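Local coordinates for protein sortase B (Clostridium perfringens, PDB 5YFK) that probably acts as a sortase B cysteine transpeptidase, a class of enzyme that attaches proteins to the bacterial cell wall, at residues E87-E99 with I108-F121. The protein carries 1 engineered substitution. Numbering follows the deposited sequence.
Sequences EKSFSGSIFVDSE and IVVYGHNMRNDTMF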
loop_
_atom_site.group_PDB
_atom_site.type_symbol
_atom_site.label_atom_id
_atom_site.label_comp_id
_atom_site.label_asym_id
_atom_site.label_seq_id
_atom_site.Cartn_x
_atom_site.Cartn_y
_atom_site.Cartn_z
ATOM N N GLU A 87 15.212 12.840 -4.839
ATOM C CA GLU A 87 16.551 12.905 -4.291
ATOM C C GLU A 87 16.952 11.533 -3.773
ATOM O O GLU A 87 16.098 10.752 -3.345
ATOM C CB GLU A 87 16.600 13.951 -3.173
ATOM C CG GLU A 87 16.234 15.358 -3.653
ATOM C CD GLU A 87 15.667 16.256 -2.559
ATOM O OE1 GLU A 87 15.454 15.778 -1.421
ATOM O OE2 GLU A 87 15.370 17.437 -2.856
ATOM N N LYS A 88 18.234 11.208 -3.916
ATOM C CA LYS A 88 18.835 10.078 -3.212
ATOM C C LYS A 88 18.310 9.990 -1.788
ATOM O O LYS A 88 18.314 10.974 -1.047
ATOM C CB LYS A 88 20.358 10.225 -3.166
ATOM C CG LYS A 88 21.041 10.237 -4.528
ATOM C CD LYS A 88 21.026 8.868 -5.192
ATOM C CE LYS A 88 21.708 7.810 -4.335
ATOM N NZ LYS A 88 23.119 8.165 -4.025
ATOM N N SER A 89 17.922 8.793 -1.374
ATOM C CA SER A 89 17.305 8.635 -0.068
ATOM C C SER A 89 17.425 7.200 0.367
ATOM O O SER A 89 17.239 6.280 -0.431
ATOM C CB SER A 89 15.836 9.047 -0.120
ATOM O OG SER A 89 15.140 8.597 1.035
ATOM N N PHE A 90 17.637 7.009 1.663
ATOM C CA PHE A 90 17.667 5.685 2.245
ATOM C C PHE A 90 16.266 5.163 2.507
ATOM O O PHE A 90 15.997 3.993 2.276
ATOM C CB PHE A 90 18.502 5.698 3.518
ATOM C CG PHE A 90 19.953 5.981 3.255
ATOM C CD1 PHE A 90 20.394 7.295 3.182
ATOM C CD2 PHE A 90 20.752 4.988 2.696
ATOM C CE1 PHE A 90 21.681 7.587 2.763
ATOM C CE2 PHE A 90 22.035 5.271 2.262
ATOM C CZ PHE A 90 22.503 6.572 2.305
ATOM N N SER A 91 15.368 6.045 2.936
ATOM C CA SER A 91 13.995 5.646 3.220
ATOM C C SER A 91 13.224 5.383 1.930
ATOM O O SER A 91 12.225 4.669 1.934
ATOM C CB SER A 91 13.294 6.732 4.015
ATOM O OG SER A 91 13.836 6.787 5.311
ATOM N N GLY A 92 13.615 6.066 0.860
ATOM C CA GLY A 92 12.864 6.004 -0.397
ATOM C C GLY A 92 11.437 6.523 -0.273
ATOM O O GLY A 92 11.169 7.545 0.368
ATOM N N SER A 93 10.555 5.928 -1.056
ATOM C CA SER A 93 9.181 6.385 -1.151
ATOM C C SER A 93 8.257 5.180 -1.062
ATOM O O SER A 93 8.695 4.025 -1.193
ATOM C CB SER A 93 8.941 7.148 -2.459
ATOM O OG SER A 93 9.849 8.233 -2.595
ATOM N N ILE A 94 6.976 5.444 -0.829
ATOM C CA ILE A 94 5.974 4.378 -1.006
ATOM C C ILE A 94 5.561 4.356 -2.473
ATOM O O ILE A 94 5.274 5.416 -3.058
ATOM C CB ILE A 94 4.742 4.635 -0.151
ATOM C CG1 ILE A 94 5.142 4.890 1.303
ATOM C CG2 ILE A 94 3.771 3.457 -0.255
ATOM C CD1 ILE A 94 6.029 3.845 1.944
ATOM N N PHE A 95 5.682 3.195 -3.110
ATOM C CA PHE A 95 5.434 3.120 -4.555
ATOM C C PHE A 95 4.589 1.951 -4.991
ATOM O O PHE A 95 4.642 0.854 -4.429
ATOM C CB PHE A 95 6.749 3.172 -5.353
ATOM C CG PHE A 95 7.683 2.028 -5.085
ATOM C CD1 PHE A 95 8.609 2.097 -4.071
ATOM C CD2 PHE A 95 7.653 0.892 -5.875
ATOM C CE1 PHE A 95 9.426 1.013 -3.784
ATOM C CE2 PHE A 95 8.522 -0.158 -5.646
ATOM C CZ PHE A 95 9.472 -0.054 -4.655
ATOM N N VAL A 96 3.782 2.225 -6.007
ATOM C CA VAL A 96 2.958 1.214 -6.649
ATOM C C VAL A 96 3.767 0.506 -7.738
ATOM O O VAL A 96 4.659 1.089 -8.381
ATOM C CB VAL A 96 1.628 1.793 -7.205
ATOM C CG1 VAL A 96 1.881 2.976 -8.119
ATOM C CG2 VAL A 96 0.807 0.713 -7.905
ATOM N N ASP A 97 3.519 -0.786 -7.859
ATOM C CA ASP A 97 4.205 -1.615 -8.838
ATOM C C ASP A 97 4.252 -0.940 -10.195
ATOM O O ASP A 97 3.225 -0.458 -10.688
ATOM C CB ASP A 97 3.471 -2.946 -8.977
ATOM C CG ASP A 97 4.307 -4.008 -9.671
ATOM O OD1 ASP A 97 4.889 -4.872 -8.977
ATOM O OD2 ASP A 97 4.496 -3.896 -10.891
ATOM N N SER A 98 5.438 -0.934 -10.814
ATOM C CA SER A 98 5.614 -0.235 -12.103
ATOM C C SER A 98 4.764 -0.839 -13.228
ATOM O O SER A 98 4.387 -0.122 -14.147
ATOM C CB SER A 98 7.087 -0.270 -12.518
ATOM O OG SER A 98 7.525 -1.618 -12.644
ATOM N N GLU A 99 4.328 -2.087 -13.046
ATOM C CA GLU A 99 3.516 -2.798 -14.043
ATOM C C GLU A 99 2.001 -2.613 -13.803
ATOM O O GLU A 99 1.197 -2.923 -14.673
ATOM C CB GLU A 99 3.861 -4.291 -14.054
ATOM C CG GLU A 99 5.335 -4.606 -14.248
ATOM C CD GLU A 99 5.963 -3.799 -15.379
ATOM O OE1 GLU A 99 6.886 -2.980 -15.116
ATOM O OE2 GLU A 99 5.478 -3.932 -16.524
ATOM N N ILE A 108 -3.964 -3.873 -6.807
ATOM C CA ILE A 108 -3.048 -2.742 -6.741
ATOM C C ILE A 108 -1.954 -3.126 -5.743
ATOM O O ILE A 108 -2.228 -3.413 -4.578
ATOM C CB ILE A 108 -3.782 -1.484 -6.279
ATOM C CG1 ILE A 108 -4.951 -1.188 -7.234
ATOM C CG2 ILE A 108 -2.801 -0.306 -6.178
ATOM C CD1 ILE A 108 -5.993 -0.237 -6.684
ATOM N N VAL A 109 -0.713 -3.102 -6.204
ATOM C CA VAL A 109 0.372 -3.605 -5.377
ATOM C C VAL A 109 1.302 -2.491 -5.008
ATOM O O VAL A 109 1.820 -1.783 -5.881
ATOM C CB VAL A 109 1.157 -4.715 -6.104
ATOM C CG1 VAL A 109 2.381 -5.131 -5.303
ATOM C CG2 VAL A 109 0.248 -5.900 -6.355
ATOM N N VAL A 110 1.507 -2.318 -3.700
ATOM C CA VAL A 110 2.235 -1.177 -3.200
ATOM C C VAL A 110 3.364 -1.661 -2.283
ATOM O O VAL A 110 3.141 -2.530 -1.428
ATOM C CB VAL A 110 1.287 -0.211 -2.439
ATOM C CG1 VAL A 110 2.025 0.985 -1.880
ATOM C CG2 VAL A 110 0.148 0.230 -3.342
ATOM N N TYR A 111 4.527 -1.022 -2.424
ATOM C CA TYR A 111 5.753 -1.376 -1.700
ATOM C C TYR A 111 6.219 -0.215 -0.851
ATOM O O TYR A 111 6.060 0.975 -1.208
ATOM C CB TYR A 111 6.881 -1.724 -2.669
ATOM C CG TYR A 111 6.590 -2.815 -3.649
ATOM C CD1 TYR A 111 5.946 -2.545 -4.848
ATOM C CD2 TYR A 111 6.944 -4.130 -3.374
ATOM C CE1 TYR A 111 5.700 -3.556 -5.756
ATOM C CE2 TYR A 111 6.539 -5.165 -4.198
ATOM C CZ TYR A 111 5.983 -4.853 -5.414
ATOM O OH TYR A 111 5.697 -5.844 -6.293
ATOM N N GLY A 112 6.909 -0.553 0.224
ATOM C CA GLY A 112 7.705 0.420 0.965
ATOM C C GLY A 112 8.692 -0.247 1.888
ATOM O O GLY A 112 8.527 -1.407 2.240
ATOM N N HIS A 113 9.723 0.498 2.264
ATOM C CA HIS A 113 10.773 0.025 3.150
ATOM C C HIS A 113 10.238 -0.236 4.564
ATOM O O HIS A 113 9.321 0.454 5.035
ATOM C CB HIS A 113 11.893 1.067 3.247
ATOM C CG HIS A 113 12.894 0.995 2.132
ATOM N ND1 HIS A 113 13.633 -0.138 1.874
ATOM C CD2 HIS A 113 13.418 1.968 1.350
ATOM C CE1 HIS A 113 14.552 0.135 0.961
ATOM N NE2 HIS A 113 14.392 1.386 0.576
ATOM N N ASN A 114 10.915 -1.156 5.263
ATOM C CA ASN A 114 10.833 -1.266 6.705
ATOM C C ASN A 114 12.236 -1.204 7.265
ATOM O O ASN A 114 12.961 -2.186 7.209
ATOM C CB ASN A 114 10.169 -2.583 7.089
ATOM C CG ASN A 114 10.365 -2.942 8.557
ATOM O OD1 ASN A 114 10.644 -2.075 9.395
ATOM N ND2 ASN A 114 10.067 -4.187 8.891
ATOM N N MET A 115 12.665 -0.004 7.642
ATOM C CA MET A 115 14.063 0.224 7.960
ATOM C C MET A 115 14.330 0.199 9.468
ATOM O O MET A 115 15.440 0.501 9.916
ATOM C CB MET A 115 14.529 1.541 7.337
ATOM C CG MET A 115 14.782 1.438 5.841
ATOM S SD MET A 115 15.616 2.885 5.176
ATOM C CE MET A 115 17.120 2.908 6.155
ATOM N N ARG A 116 13.349 -0.285 10.224
ATOM C CA ARG A 116 13.548 -0.675 11.627
ATOM C C ARG A 116 13.627 0.550 12.526
ATOM O O ARG A 116 13.874 0.434 13.720
ATOM C CB ARG A 116 14.807 -1.536 11.798
ATOM C CG ARG A 116 14.688 -2.924 11.186
ATOM C CD ARG A 116 15.171 -4.012 12.141
ATOM N NE ARG A 116 14.079 -4.588 12.932
ATOM C CZ ARG A 116 14.193 -5.680 13.686
ATOM N NH1 ARG A 116 15.349 -6.334 13.744
ATOM N NH2 ARG A 116 13.148 -6.126 14.379
ATOM N N ASN A 117 13.274 1.701 11.977
ATOM C CA ASN A 117 13.179 2.921 12.760
ATOM C C ASN A 117 11.761 3.486 12.725
ATOM O O ASN A 117 11.561 4.700 12.828
ATOM C CB ASN A 117 14.138 3.959 12.209
ATOM C CG ASN A 117 13.627 4.582 10.934
ATOM O OD1 ASN A 117 13.308 3.870 9.989
ATOM N ND2 ASN A 117 13.338 5.872 10.986
ATOM N N ASP A 118 10.779 2.618 12.530
ATOM C CA ASP A 118 9.389 3.041 12.672
ATOM C C ASP A 118 8.968 4.083 11.627
ATOM O O ASP A 118 8.320 5.080 11.945
ATOM C CB ASP A 118 9.191 3.618 14.069
ATOM C CG ASP A 118 7.786 3.431 14.574
ATOM O OD1 ASP A 118 7.026 2.710 13.910
ATOM O OD2 ASP A 118 7.436 4.053 15.601
ATOM N N THR A 119 9.396 3.898 10.382
ATOM C CA THR A 119 8.994 4.795 9.297
ATOM C C THR A 119 8.627 4.019 8.033
ATOM O O THR A 119 8.930 2.854 7.932
ATOM C CB THR A 119 10.113 5.785 8.923
ATOM O OG1 THR A 119 11.273 5.063 8.480
ATOM C CG2 THR A 119 10.466 6.663 10.118
ATOM N N MET A 120 8.006 4.714 7.079
ATOM C CA MET A 120 7.575 4.123 5.796
ATOM C C MET A 120 6.585 2.998 6.088
ATOM O O MET A 120 5.569 3.251 6.743
ATOM C CB MET A 120 8.745 3.674 4.952
ATOM C CG MET A 120 9.778 4.792 4.742
ATOM S SD MET A 120 9.134 6.453 4.359
ATOM C CE MET A 120 8.649 6.292 2.650
ATOM N N PHE A 121 6.881 1.788 5.639
ATOM C CA PHE A 121 5.957 0.628 5.863
ATOM C C PHE A 121 6.387 -0.258 7.053
ATOM O O PHE A 121 5.813 -1.353 7.263
ATOM C CB PHE A 121 5.835 -0.227 4.589
ATOM C CG PHE A 121 4.645 0.098 3.694
ATOM C CD1 PHE A 121 3.955 1.300 3.793
ATOM C CD2 PHE A 121 4.434 -0.667 2.538
ATOM C CE1 PHE A 121 2.909 1.614 2.920
ATOM C CE2 PHE A 121 3.382 -0.377 1.679
ATOM C CZ PHE A 121 2.622 0.771 1.861
HETATM O O HOH W 1 9.990 3.281 1.299
#
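I94 is the main bump here. It fills a hollow lined by V110, G112, M120 and F121. Its CD1 lies over one face of the F121 ring, 4.2 Å from the ring centroid. The same methyl meets M120 CE, the two chains running past each other. G112 has no side chain, which leaves room for CD1. The other branch, I94 CG2, stands anti to the backbone N and presses on V110 CG1 at a tight 3.4 Å.

F95 and Y111 project from the other face of the hairpin. F95 CG sits between the backbone N and the carbonyl carbon (chi1 62°), which brings one face of the ring over Y111 CB. The two rings are tilted by only 25° but slid apart, and they barely overlap. Y111 OH donates to the anti lone pair of D97 OD1 (3.0 Å). The other oxygen, OD2, accepts from E99 N in an Asx turn.

Backbone bonds F95 N to Y111 O (2.9 Å), Y111 N to F95 O and D97 N to V109 O zip the antiparallel strands together. Beyond G112 the chains part. One water bridges them, donating to S91 O and S93 O and accepting from H113 N. S91 O also meets the edge of the H113 ring at CD2 (3.0 Å). H113, the predicted proton donor/acceptor, is held at NE2 by L80 O. Its side chain lies about 6 Å from that of S209, the engineered residue at the predicted acyl-thioester position.

This hairpin belongs to the sortase beta fold. Strand 94-96 runs parallel to strand 67-72 on one side, and strand 107-111 runs parallel to strand 203-210 on the other. Y17 of helix 16-19 packs on S93 and M120.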